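Local coordinates for protein malonyl CoA reductase (malonate semialdehyde-forming) (Sulfolobus tokodaii, PDB 2EP5) that probably reduces malonyl-CoA to 3-oxopropanoate (malonate semialdehyde) with NADPH, releasing free CoA, as a member of the aspartate-semialdehyde dehydrogenase family, at residues A[14-19]-A[332-337]; A[101-106]-A[342-347]; A[153-158]-A[306-311]; A[158-163]-A[246-251]; A[254-259]-A[318-323]. All blocks are in the same frame, centred on the assembly; numbering follows the deposited sequence.

Contact 1: residues A[14-19]-A[332-337]; sequences GMVGQK and GAAGIT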
# COMPACT_ATOMS: atom_id res chain seq x y z
N GLY A 14 -9.70 8.09 21.16
CA GLY A 14 -9.02 7.13 20.31
C GLY A 14 -9.92 6.46 19.29
O GLY A 14 -11.10 6.82 19.17
N MET A 15 -9.39 5.48 18.57
CA MET A 15 -10.18 4.77 17.56
C MET A 15 -11.34 4.00 18.18
O MET A 15 -12.47 4.12 17.73
CB MET A 15 -9.30 3.80 16.76
CG MET A 15 -8.46 4.47 15.69
SD MET A 15 -7.63 3.28 14.60
CE MET A 15 -8.95 2.93 13.44
N VAL A 16 -11.05 3.20 19.20
CA VAL A 16 -12.11 2.43 19.86
C VAL A 16 -13.13 3.38 20.47
O VAL A 16 -14.34 3.12 20.43
CB VAL A 16 -11.54 1.50 20.95
CG1 VAL A 16 -12.68 0.95 21.82
CG2 VAL A 16 -10.77 0.36 20.30
N GLY A 17 -12.64 4.49 21.00
CA GLY A 17 -13.53 5.48 21.58
C GLY A 17 -14.49 6.07 20.57
O GLY A 17 -15.69 6.17 20.83
N GLN A 18 -13.98 6.44 19.40
CA GLN A 18 -14.83 7.03 18.37
C GLN A 18 -15.85 6.01 17.88
O GLN A 18 -16.99 6.36 17.60
CB GLN A 18 -13.98 7.57 17.21
CG GLN A 18 -12.99 8.66 17.66
CD GLN A 18 -12.27 9.32 16.50
OE1 GLN A 18 -11.21 9.92 16.67
NE2 GLN A 18 -12.86 9.24 15.31
N LYS A 19 -15.45 4.75 17.77
CA LYS A 19 -16.38 3.69 17.35
C LYS A 19 -17.54 3.63 18.35
O LYS A 19 -18.71 3.58 17.96
CB LYS A 19 -15.69 2.33 17.33
CG LYS A 19 -15.19 1.89 15.97
CD LYS A 19 -16.33 1.55 15.03
CE LYS A 19 -15.81 1.43 13.60
NZ LYS A 19 -16.88 1.10 12.63
N GLY A 332 -13.89 -6.84 18.60
CA GLY A 332 -12.73 -6.84 19.47
C GLY A 332 -12.62 -5.76 20.52
O GLY A 332 -11.68 -5.79 21.31
N ALA A 333 -13.55 -4.80 20.54
CA ALA A 333 -13.50 -3.72 21.52
C ALA A 333 -14.84 -3.01 21.75
O ALA A 333 -15.59 -3.39 22.66
CB ALA A 333 -12.43 -2.71 21.14
N ALA A 334 -15.12 -1.99 20.94
CA ALA A 334 -16.35 -1.19 21.06
C ALA A 334 -17.65 -1.97 21.22
O ALA A 334 -18.37 -1.81 22.20
CB ALA A 334 -16.48 -0.23 19.88
N GLY A 335 -17.94 -2.82 20.24
CA GLY A 335 -19.15 -3.60 20.27
C GLY A 335 -19.31 -4.57 21.43
O GLY A 335 -20.42 -4.74 21.93
N ILE A 336 -18.23 -5.22 21.86
CA ILE A 336 -18.38 -6.17 22.97
C ILE A 336 -18.57 -5.49 24.32
O ILE A 336 -19.20 -6.04 25.20
CB ILE A 336 -17.21 -7.17 23.07
CG1 ILE A 336 -15.88 -6.44 23.03
CG2 ILE A 336 -17.32 -8.20 21.99
CD1 ILE A 336 -14.72 -7.32 23.39
N THR A 337 -18.01 -4.29 24.47
CA THR A 337 -18.16 -3.56 25.72
C THR A 337 -19.62 -3.13 25.85
O THR A 337 -20.25 -3.29 26.89
CB THR A 337 -17.28 -2.30 25.74
OG1 THR A 337 -15.91 -2.68 25.69
CG2 THR A 337 -17.54 -1.48 27.01
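Val16 packs against Ala333 and Ala334, and these three residues bury most of the surface between 14-19 and 332-337. Both branches of Val16 straddle the methyl of Ala333. Val16 CG2 lies 3.6 Å from Ala333 CB, and Val16 CG1 lies 3.7 Å from Ala333 CB. CG1 also borders the backbone: Val16 CG1 is 3.9 Å from Ala334 N. With chi1 at 168° both methyls of Val16 face 332-337, and together they receive the alanine CB. Ala334 loses the most surface of all. Ala334 CB is 3.7 Å from Lys19 CB, one helical turn after Val16. Only the root of the lysine is used, because the chain bends at chi2 and carries the amine away from the alanine.

Gly14 and Gly17 belong to the glycine-rich motif that leads from strand 5-10 into the first turn of helix 15-24, as in Rossmann NAD(P)-binding domains. Gly14 is the N-cap of that helix. As in related dehydrogenases, this helix start probably faces the cofactor phosphates. Ala333 is likewise the N-cap of helix 334-347, so the starts of two helices meet here. The backbone closes the first turn of the second helix through Thr337 N to Ala333 O, 3.2 Å. Ala334 is also covered by Met20 and Met23, further along helix 15-24. The side chain of Ala333 lies about 5 Å from that of Cys151, the predicted acyl-thioester residue, and about 9 Å from that of His244, the predicted proton acceptor.

Contact 2: residues A[101-106]-A[342-347]; sequences GKIVVS and EVMKEL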
# COMPACT_ATOMS: atom_id res chain seq x y z
N GLY A 101 -17.21 3.48 44.27
CA GLY A 101 -18.54 2.95 44.04
C GLY A 101 -19.07 2.92 42.61
O GLY A 101 -20.20 2.49 42.39
N LYS A 102 -18.28 3.36 41.65
CA LYS A 102 -18.73 3.36 40.26
C LYS A 102 -18.74 1.98 39.63
O LYS A 102 -17.90 1.14 39.97
CB LYS A 102 -17.84 4.27 39.41
CG LYS A 102 -17.92 5.75 39.75
CD LYS A 102 -19.09 6.44 39.06
CE LYS A 102 -20.43 5.94 39.53
NZ LYS A 102 -21.53 6.64 38.82
N ILE A 103 -19.69 1.74 38.73
CA ILE A 103 -19.75 0.47 38.00
C ILE A 103 -18.96 0.74 36.71
O ILE A 103 -19.34 1.59 35.90
CB ILE A 103 -21.20 0.10 37.60
CG1 ILE A 103 -22.02 -0.21 38.85
CG2 ILE A 103 -21.17 -1.11 36.67
CD1 ILE A 103 -23.45 -0.60 38.56
N VAL A 104 -17.84 0.03 36.54
CA VAL A 104 -16.99 0.23 35.37
C VAL A 104 -16.89 -1.00 34.47
O VAL A 104 -16.65 -2.11 34.95
CB VAL A 104 -15.54 0.61 35.80
CG1 VAL A 104 -14.67 0.84 34.58
CG2 VAL A 104 -15.56 1.83 36.69
N VAL A 105 -17.07 -0.78 33.17
CA VAL A 105 -16.96 -1.84 32.15
C VAL A 105 -15.87 -1.32 31.21
O VAL A 105 -16.04 -0.32 30.51
CB VAL A 105 -18.27 -2.02 31.35
CG1 VAL A 105 -18.11 -3.17 30.36
CG2 VAL A 105 -19.42 -2.31 32.30
N SER A 106 -14.73 -2.01 31.21
CA SER A 106 -13.58 -1.58 30.43
C SER A 106 -12.95 -2.61 29.50
O SER A 106 -12.94 -3.81 29.80
CB SER A 106 -12.52 -1.07 31.40
OG SER A 106 -11.24 -1.05 30.80
N GLU A 342 -25.35 -4.32 27.74
CA GLU A 342 -26.72 -4.75 27.42
C GLU A 342 -27.05 -6.04 28.18
O GLU A 342 -28.13 -6.17 28.77
CB GLU A 342 -26.88 -4.97 25.91
CG GLU A 342 -26.33 -3.83 25.06
CD GLU A 342 -26.65 -3.97 23.58
OE1 GLU A 342 -26.83 -5.10 23.09
OE2 GLU A 342 -26.72 -2.93 22.90
N VAL A 343 -26.13 -6.99 28.17
CA VAL A 343 -26.33 -8.26 28.87
C VAL A 343 -26.55 -8.03 30.37
O VAL A 343 -27.45 -8.62 30.97
CB VAL A 343 -25.12 -9.20 28.68
CG1 VAL A 343 -25.26 -10.41 29.60
CG2 VAL A 343 -25.01 -9.65 27.23
N MET A 344 -25.72 -7.18 30.96
CA MET A 344 -25.80 -6.88 32.38
C MET A 344 -27.18 -6.33 32.74
O MET A 344 -27.75 -6.69 33.77
CB MET A 344 -24.72 -5.87 32.78
CG MET A 344 -23.30 -6.44 32.78
SD MET A 344 -22.03 -5.18 33.03
CE MET A 344 -22.05 -4.97 34.81
N LYS A 345 -27.72 -5.46 31.90
CA LYS A 345 -29.05 -4.90 32.15
C LYS A 345 -30.05 -6.05 32.06
O LYS A 345 -30.93 -6.20 32.91
CB LYS A 345 -29.38 -3.82 31.11
CG LYS A 345 -30.79 -3.24 31.22
CD LYS A 345 -31.01 -2.54 32.56
CE LYS A 345 -32.45 -2.03 32.68
NZ LYS A 345 -32.68 -1.29 33.96
N GLU A 346 -29.90 -6.88 31.03
CA GLU A 346 -30.77 -8.03 30.81
C GLU A 346 -30.77 -9.00 31.99
O GLU A 346 -31.80 -9.61 32.30
CB GLU A 346 -30.34 -8.76 29.53
CG GLU A 346 -31.09 -10.05 29.23
CD GLU A 346 -32.57 -9.82 29.04
OE1 GLU A 346 -32.94 -8.73 28.56
OE2 GLU A 346 -33.36 -10.74 29.34
N LEU A 347 -29.63 -9.15 32.65
CA LEU A 347 -29.52 -10.07 33.77
C LEU A 347 -29.79 -9.44 35.14
O LEU A 347 -29.79 -10.13 36.16
CB LEU A 347 -28.14 -10.74 33.76
CG LEU A 347 -27.87 -11.57 32.51
CD1 LEU A 347 -26.51 -12.26 32.61
CD2 LEU A 347 -28.98 -12.60 32.36
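Met344 reaches from its helix to Val105 and Ile103 on the neighbouring strand. Its CB leaves the backbone in the direction of the strand, and CG continues that course (chi1 -71°, with CG anti to the carbonyl carbon). These two carbons act as a spacer, since the facing backbones are far apart: Val105 CA and Met344 CA are separated by 10.2 Å. The sulfur makes the main touch. Met344 SD lies 3.9 Å from Val105 CG2, the branch beside the backbone N of the valine. The two side chains come from opposite directions and slide past each other. A bend at chi3 (81°) then turns the methyl along the strand towards Ile103. There Met344 CE lies 4.4 Å from Ile103 CG2, a looser approach. No hydrogen bond joins the two segments, and the touching groups are all apolar or thioether. Val104, between the two partners, points away from the helix, onto Leu97 and Val98 of helix 87-99. Strand 103-106 runs between strands 80-83 and 144-147 in the parallel Rossmann sheet. Helix 334-347 covers the face bearing Ile103 and Val105, and Met344 also touches Val146 of strand 144-147.

Contact 3: residues A[153-158]-A[306-311]; sequences AAIMSM and MAVTVG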
# COMPACT_ATOMS: atom_id res chain seq x y z
N ALA A 153 -7.97 -11.91 21.08
CA ALA A 153 -8.46 -12.98 21.94
C ALA A 153 -9.96 -13.11 21.75
O ALA A 153 -10.49 -14.22 21.59
CB ALA A 153 -8.15 -12.67 23.40
N ALA A 154 -10.65 -11.97 21.78
CA ALA A 154 -12.09 -11.94 21.61
C ALA A 154 -12.49 -12.64 20.31
O ALA A 154 -13.38 -13.48 20.29
CB ALA A 154 -12.58 -10.50 21.59
N ILE A 155 -11.81 -12.28 19.23
CA ILE A 155 -12.10 -12.87 17.93
C ILE A 155 -11.81 -14.37 17.91
O ILE A 155 -12.65 -15.16 17.47
CB ILE A 155 -11.31 -12.14 16.81
CG1 ILE A 155 -11.75 -10.67 16.75
CG2 ILE A 155 -11.55 -12.82 15.46
CD1 ILE A 155 -10.92 -9.79 15.83
N MET A 156 -10.64 -14.76 18.40
CA MET A 156 -10.25 -16.17 18.42
C MET A 156 -11.16 -17.06 19.27
O MET A 156 -11.39 -18.22 18.94
CB MET A 156 -8.82 -16.31 18.95
CG MET A 156 -7.76 -15.60 18.13
SD MET A 156 -7.81 -16.03 16.38
CE MET A 156 -7.65 -14.37 15.65
N SER A 157 -11.68 -16.52 20.37
CA SER A 157 -12.54 -17.29 21.26
C SER A 157 -13.86 -17.74 20.65
O SER A 157 -14.41 -18.76 21.04
CB SER A 157 -12.82 -16.51 22.55
OG SER A 157 -13.59 -15.34 22.31
N MET A 158 -14.37 -16.97 19.68
CA MET A 158 -15.64 -17.30 19.05
C MET A 158 -15.72 -18.72 18.49
O MET A 158 -16.61 -19.49 18.85
CB MET A 158 -15.96 -16.30 17.94
CG MET A 158 -16.06 -14.86 18.42
SD MET A 158 -17.37 -14.63 19.63
CE MET A 158 -18.78 -14.34 18.57
N MET A 306 -19.82 -7.26 14.21
CA MET A 306 -20.02 -8.02 15.43
C MET A 306 -19.95 -9.52 15.18
O MET A 306 -19.88 -10.31 16.12
CB MET A 306 -21.37 -7.67 16.07
CG MET A 306 -21.33 -6.41 16.91
SD MET A 306 -19.99 -6.51 18.12
CE MET A 306 -20.73 -7.59 19.35
N ALA A 307 -19.97 -9.90 13.92
CA ALA A 307 -19.90 -11.31 13.56
C ALA A 307 -18.51 -11.64 13.04
O ALA A 307 -17.88 -10.83 12.36
CB ALA A 307 -20.97 -11.63 12.50
N VAL A 308 -18.02 -12.83 13.37
CA VAL A 308 -16.72 -13.26 12.88
C VAL A 308 -16.97 -14.22 11.72
O VAL A 308 -17.99 -14.91 11.69
CB VAL A 308 -15.92 -14.01 13.97
CG1 VAL A 308 -15.67 -13.10 15.15
CG2 VAL A 308 -16.67 -15.27 14.38
N THR A 309 -16.06 -14.24 10.76
CA THR A 309 -16.23 -15.11 9.61
C THR A 309 -15.17 -16.20 9.62
O THR A 309 -13.98 -15.91 9.72
CB THR A 309 -16.14 -14.32 8.31
OG1 THR A 309 -17.06 -13.22 8.35
CG2 THR A 309 -16.46 -15.21 7.12
N VAL A 310 -15.62 -17.45 9.52
CA VAL A 310 -14.74 -18.61 9.52
C VAL A 310 -14.75 -19.27 8.14
O VAL A 310 -15.78 -19.34 7.48
CB VAL A 310 -15.19 -19.66 10.56
CG1 VAL A 310 -14.31 -20.89 10.47
CG2 VAL A 310 -15.13 -19.08 11.97
N GLY A 311 -13.58 -19.76 7.72
CA GLY A 311 -13.46 -20.42 6.44
C GLY A 311 -12.34 -21.45 6.45
O GLY A 311 -11.64 -21.62 7.45
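Val308 meets Ile155 and Met158 on helix 151-160, and it carries nearly all of the contact from 306-311. Met306 comes first in this segment. It stays at the margin, and its carbonyl O is hydrogen-bonded to Arg331 NH1. Ala307 points away from the helix, onto Ile286 of strand 285-287. The strand then begins with Val308, whose side chain is turned to the helix. Val308 CG1 lies 3.7 Å from Met158 CG and 4.1 Å from Ile155 CG2. Ile155 uses only this CG2 branch, and the two side chains pass in opposite directions. Val308 CG2 covers the root of the methionine, 3.8 Å from Met158 CB. Beyond CB and CG the methionine chain bends at chi2 (-62°) and chi3, next to Pro284 and Arg331. The backbone of Thr309 is hydrogen-bonded to Leu325 of the neighbouring strand. Val310 faces Val324 and Ile285 of the flanking strands, within the mixed sheet of the dimerisation domain.

The helix begins at Cys151, the predicted acyl-thioester residue. Ile155 lies one turn on, its side chain about 4 Å from that of the predicted proton acceptor His244. Ser157 OG donates back to Ala154 O at 2.8 Å. Nothing polar crosses between the segments. The helix that carries the predicted catalytic cysteine meets the sheet here through apolar packing, consistent with hydrophobic burial.

Contact 4: residues A[158-163]-A[246-251]; sequences MPIKPL and GVINIV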
# COMPACT_ATOMS: atom_id res chain seq x y z
N MET A 158 -14.37 -16.97 19.68
CA MET A 158 -15.64 -17.30 19.05
C MET A 158 -15.72 -18.72 18.49
O MET A 158 -16.61 -19.49 18.85
CB MET A 158 -15.96 -16.30 17.94
CG MET A 158 -16.06 -14.86 18.42
SD MET A 158 -17.37 -14.63 19.63
CE MET A 158 -18.78 -14.34 18.57
N PRO A 159 -14.78 -19.10 17.60
CA PRO A 159 -14.85 -20.46 17.06
C PRO A 159 -14.42 -21.56 18.03
O PRO A 159 -14.87 -22.69 17.93
CB PRO A 159 -13.94 -20.38 15.83
CG PRO A 159 -12.91 -19.42 16.26
CD PRO A 159 -13.69 -18.34 16.97
N ILE A 160 -13.55 -21.21 18.98
CA ILE A 160 -13.04 -22.15 19.96
C ILE A 160 -14.09 -22.63 20.97
O ILE A 160 -14.17 -23.82 21.26
CB ILE A 160 -11.84 -21.55 20.71
CG1 ILE A 160 -10.64 -21.45 19.76
CG2 ILE A 160 -11.47 -22.40 21.91
CD1 ILE A 160 -9.43 -20.78 20.36
N LYS A 161 -14.88 -21.70 21.52
CA LYS A 161 -15.90 -22.05 22.51
C LYS A 161 -16.78 -23.22 22.09
O LYS A 161 -16.85 -24.24 22.79
CB LYS A 161 -16.77 -20.82 22.82
CG LYS A 161 -17.92 -21.10 23.77
CD LYS A 161 -17.43 -21.45 25.17
CE LYS A 161 -18.61 -21.71 26.10
NZ LYS A 161 -18.18 -21.88 27.51
N PRO A 162 -17.49 -23.10 20.96
CA PRO A 162 -18.35 -24.21 20.54
C PRO A 162 -17.57 -25.49 20.22
O PRO A 162 -18.17 -26.54 19.97
CB PRO A 162 -19.09 -23.65 19.33
CG PRO A 162 -18.13 -22.62 18.79
CD PRO A 162 -17.61 -21.96 20.03
N LEU A 163 -16.24 -25.40 20.24
CA LEU A 163 -15.39 -26.55 19.96
C LEU A 163 -14.46 -26.78 21.16
O LEU A 163 -13.43 -27.45 21.05
CB LEU A 163 -14.55 -26.30 18.71
CG LEU A 163 -15.26 -25.86 17.43
CD1 LEU A 163 -14.26 -25.84 16.27
CD2 LEU A 163 -16.41 -26.80 17.12
N GLY A 246 -6.93 -14.96 11.91
CA GLY A 246 -6.27 -15.95 12.73
C GLY A 246 -6.34 -17.33 12.12
O GLY A 246 -7.42 -17.79 11.73
N VAL A 247 -5.19 -17.98 12.00
CA VAL A 247 -5.13 -19.34 11.48
C VAL A 247 -5.02 -20.22 12.71
O VAL A 247 -4.01 -20.19 13.42
CB VAL A 247 -3.90 -19.57 10.59
CG1 VAL A 247 -3.89 -21.02 10.09
CG2 VAL A 247 -3.92 -18.62 9.42
N ILE A 248 -6.07 -20.99 12.97
CA ILE A 248 -6.12 -21.86 14.12
C ILE A 248 -5.92 -23.32 13.75
O ILE A 248 -6.60 -23.85 12.85
CB ILE A 248 -7.47 -21.67 14.87
CG1 ILE A 248 -7.62 -20.20 15.28
CG2 ILE A 248 -7.55 -22.59 16.10
CD1 ILE A 248 -8.95 -19.85 15.92
N ASN A 249 -4.97 -23.97 14.42
CA ASN A 249 -4.70 -25.38 14.18
C ASN A 249 -4.84 -26.16 15.48
O ASN A 249 -4.00 -26.04 16.38
CB ASN A 249 -3.28 -25.59 13.63
CG ASN A 249 -3.13 -25.13 12.20
OD1 ASN A 249 -2.92 -23.94 11.94
ND2 ASN A 249 -3.26 -26.05 11.26
N ILE A 250 -5.91 -26.93 15.59
CA ILE A 250 -6.12 -27.73 16.78
C ILE A 250 -5.48 -29.09 16.53
O ILE A 250 -6.09 -29.97 15.92
CB ILE A 250 -7.62 -27.86 17.09
CG1 ILE A 250 -8.22 -26.47 17.34
CG2 ILE A 250 -7.83 -28.75 18.31
CD1 ILE A 250 -9.69 -26.47 17.72
N VAL A 251 -4.24 -29.25 16.99
CA VAL A 251 -3.48 -30.49 16.82
C VAL A 251 -3.95 -31.54 17.81
O VAL A 251 -3.64 -31.47 19.00
CB VAL A 251 -1.96 -30.26 17.03
CG1 VAL A 251 -1.17 -31.51 16.63
CG2 VAL A 251 -1.51 -29.04 16.21
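The pyrrolidine ring of Pro159 makes the contact with Ile248. It is puckered (C-gamma endo) and so only roughly flat. Ile248 CD1 comes to the CG end of the ring, somewhat above its plane, with Ile248 CD1 4.0 Å from Pro159 CG. The two side chains cross at a slant. Over the opposite face, towards CB, lies CG2 of Val310 from strand 308-316. Ile248 reaches the proline because CG1 stands anti to the carbonyl carbon (chi1 -58°) and the chain runs on extended to CD1. The same methyl also borders the next residue, with Ile248 CD1 at 4.5 Å from Ile160 CG1. Leu163 and Ile250 fill in beside them without a close touch. Helix 151-160 is kinked at Pro159, whose ring nitrogen has no proton for the bond to the turn before. Residues 159-163 cover one face of strand 244-251 in the dimerisation domain. Val247, Asn249 and Val251 serve the other face and pack on Thr175, Ile173 and Lys171 of the third subunit. The helix-strand join itself consists of carbon against carbon. Its approaches suggest rather loose apolar packing without directional bonds.

Contact 5: residues A[254-259]-A[318-323]; sequences ERINIE and NVLRLV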
# COMPACT_ATOMS: atom_id res chain seq x y z
N GLU A 254 -8.21 -36.66 18.38
CA GLU A 254 -9.62 -36.88 18.70
C GLU A 254 -10.38 -37.00 17.38
O GLU A 254 -10.01 -36.37 16.40
CB GLU A 254 -10.19 -35.70 19.50
CG GLU A 254 -9.62 -35.54 20.90
CD GLU A 254 -9.92 -36.74 21.78
OE1 GLU A 254 -11.10 -37.16 21.81
OE2 GLU A 254 -8.99 -37.25 22.45
N ARG A 255 -11.41 -37.83 17.36
CA ARG A 255 -12.20 -37.99 16.14
C ARG A 255 -12.83 -36.63 15.84
O ARG A 255 -13.09 -35.84 16.75
CB ARG A 255 -13.29 -39.05 16.34
CG ARG A 255 -12.78 -40.38 16.85
CD ARG A 255 -13.88 -41.42 16.95
NE ARG A 255 -15.10 -40.88 17.56
CZ ARG A 255 -15.16 -40.37 18.79
NH1 ARG A 255 -14.08 -40.33 19.54
NH2 ARG A 255 -16.31 -39.91 19.26
N ILE A 256 -13.07 -36.36 14.56
CA ILE A 256 -13.64 -35.08 14.18
C ILE A 256 -14.57 -35.19 12.98
O ILE A 256 -14.16 -35.63 11.90
CB ILE A 256 -12.53 -34.06 13.87
CG1 ILE A 256 -11.76 -33.73 15.15
CG2 ILE A 256 -13.12 -32.81 13.25
CD1 ILE A 256 -10.49 -32.93 14.94
N ASN A 257 -15.83 -34.79 13.18
CA ASN A 257 -16.83 -34.79 12.12
C ASN A 257 -16.82 -33.39 11.52
O ASN A 257 -17.46 -32.46 12.04
CB ASN A 257 -18.22 -35.09 12.70
CG ASN A 257 -19.29 -35.22 11.62
OD1 ASN A 257 -19.35 -34.41 10.70
ND2 ASN A 257 -20.13 -36.24 11.74
N ILE A 258 -16.09 -33.22 10.43
CA ILE A 258 -15.97 -31.93 9.78
C ILE A 258 -17.29 -31.20 9.52
O ILE A 258 -17.42 -30.02 9.82
CB ILE A 258 -15.18 -32.06 8.46
CG1 ILE A 258 -14.54 -30.73 8.10
CG2 ILE A 258 -16.09 -32.56 7.35
CD1 ILE A 258 -13.36 -30.38 8.98
N GLU A 259 -18.28 -31.91 8.98
CA GLU A 259 -19.57 -31.31 8.68
C GLU A 259 -20.35 -30.90 9.92
O GLU A 259 -21.03 -29.88 9.92
CB GLU A 259 -20.42 -32.27 7.82
CG GLU A 259 -19.86 -32.55 6.43
CD GLU A 259 -19.65 -31.29 5.59
OE1 GLU A 259 -20.64 -30.57 5.34
OE2 GLU A 259 -18.50 -31.03 5.18
N ASN A 318 -4.30 -35.69 12.40
CA ASN A 318 -4.03 -35.14 13.72
C ASN A 318 -4.22 -33.61 13.83
O ASN A 318 -3.58 -32.96 14.65
CB ASN A 318 -2.60 -35.54 14.14
CG ASN A 318 -2.32 -35.31 15.62
OD1 ASN A 318 -3.20 -35.48 16.47
ND2 ASN A 318 -1.08 -34.95 15.94
N VAL A 319 -5.10 -33.04 13.01
CA VAL A 319 -5.32 -31.60 13.09
C VAL A 319 -6.57 -31.05 12.40
O VAL A 319 -6.92 -31.42 11.28
CB VAL A 319 -4.09 -30.82 12.54
CG1 VAL A 319 -3.90 -31.13 11.06
CG2 VAL A 319 -4.29 -29.32 12.75
N LEU A 320 -7.24 -30.14 13.11
CA LEU A 320 -8.43 -29.48 12.62
C LEU A 320 -7.99 -28.05 12.38
O LEU A 320 -7.60 -27.36 13.33
CB LEU A 320 -9.54 -29.50 13.67
CG LEU A 320 -10.98 -29.13 13.28
CD1 LEU A 320 -11.52 -28.17 14.34
CD2 LEU A 320 -11.04 -28.49 11.91
N ARG A 321 -8.04 -27.61 11.13
CA ARG A 321 -7.64 -26.24 10.83
C ARG A 321 -8.81 -25.37 10.41
O ARG A 321 -9.81 -25.85 9.87
CB ARG A 321 -6.59 -26.20 9.71
CG ARG A 321 -6.08 -24.77 9.50
CD ARG A 321 -5.70 -24.50 8.07
NE ARG A 321 -6.76 -24.86 7.13
CZ ARG A 321 -6.55 -25.01 5.82
NH1 ARG A 321 -5.34 -24.82 5.33
NH2 ARG A 321 -7.54 -25.39 5.03
N LEU A 322 -8.68 -24.07 10.66
CA LEU A 322 -9.71 -23.12 10.29
C LEU A 322 -9.16 -21.70 10.33
O LEU A 322 -8.21 -21.42 11.07
CB LEU A 322 -10.93 -23.26 11.21
CG LEU A 322 -10.84 -22.97 12.71
CD1 LEU A 322 -10.83 -21.47 12.96
CD2 LEU A 322 -12.04 -23.59 13.41
N VAL A 323 -9.74 -20.83 9.51
CA VAL A 323 -9.36 -19.43 9.42
C VAL A 323 -10.54 -18.57 9.86
O VAL A 323 -11.67 -18.73 9.37
CB VAL A 323 -8.96 -19.03 7.97
CG1 VAL A 323 -8.63 -17.54 7.91
CG2 VAL A 323 -7.75 -19.85 7.50
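Residues 254-257 run as an extended loop over strand 319-326 before helix 258-266 starts, with Ile256 CA and Leu320 CA 7.8 Å apart. Leu320 takes both touches. Ile256 comes in over its root, with Ile256 CD1 at 3.8 Å from Leu320 CB and 4.2 Å from Leu320 CG. Ile256 gets there by an extended chain, with CG1 anti to the carbonyl carbon (chi1 -67°). Ile258 approaches the far branch of the leucine, Ile258 CD1 lying 4.2 Å from Leu320 CD2. Here CG1 is anti to the backbone N (chi1 -156°), and the bend at chi2 brings CD1 to the leucine. One isoleucine thus meets the base of the leucine and the other its tip. Between them Asn257 is the N-cap of the helix, and its OD1 accepts from Glu260 N. The contact is apolar throughout and only partly buried. Leu320 is also covered by Ile261 of helix 258-266 and by Leu163, while Ile258 continues onto Ile313 and His315. Strand 319-326 lies between strands 244-251 and 308-316. On its other face Arg321 NH1 is hydrogen-bonded to Thr234 OG1 of the third subunit.

Overall arrangement
None of the five contacts has a hydrogen bond across it; they differ in place. Contacts 2, 3 and 4 are buried, while contacts 1 and 5 are partly exposed. Contacts 1 and 2 share helix 334-347, which joins the Rossmann part at the start of helix 15-24 and at its sheet. Contacts 3 and 4 share helix 151-160 and Met158. Contacts 3, 4 and 5 all reach the mixed sheet, linked by backbone bonds. Contacts 2 and 3 use a methionine, through sulfur and methyl in 2 and through carbons in 3. Contact 1 centres on small alanines, contacts 4 and 5 on isoleucines. Contacts 1 and 3 lie near the predicted catalytic pair. Contact 1 also touches the second subunit, through Met15; contacts 4 and 5 adjoin the third.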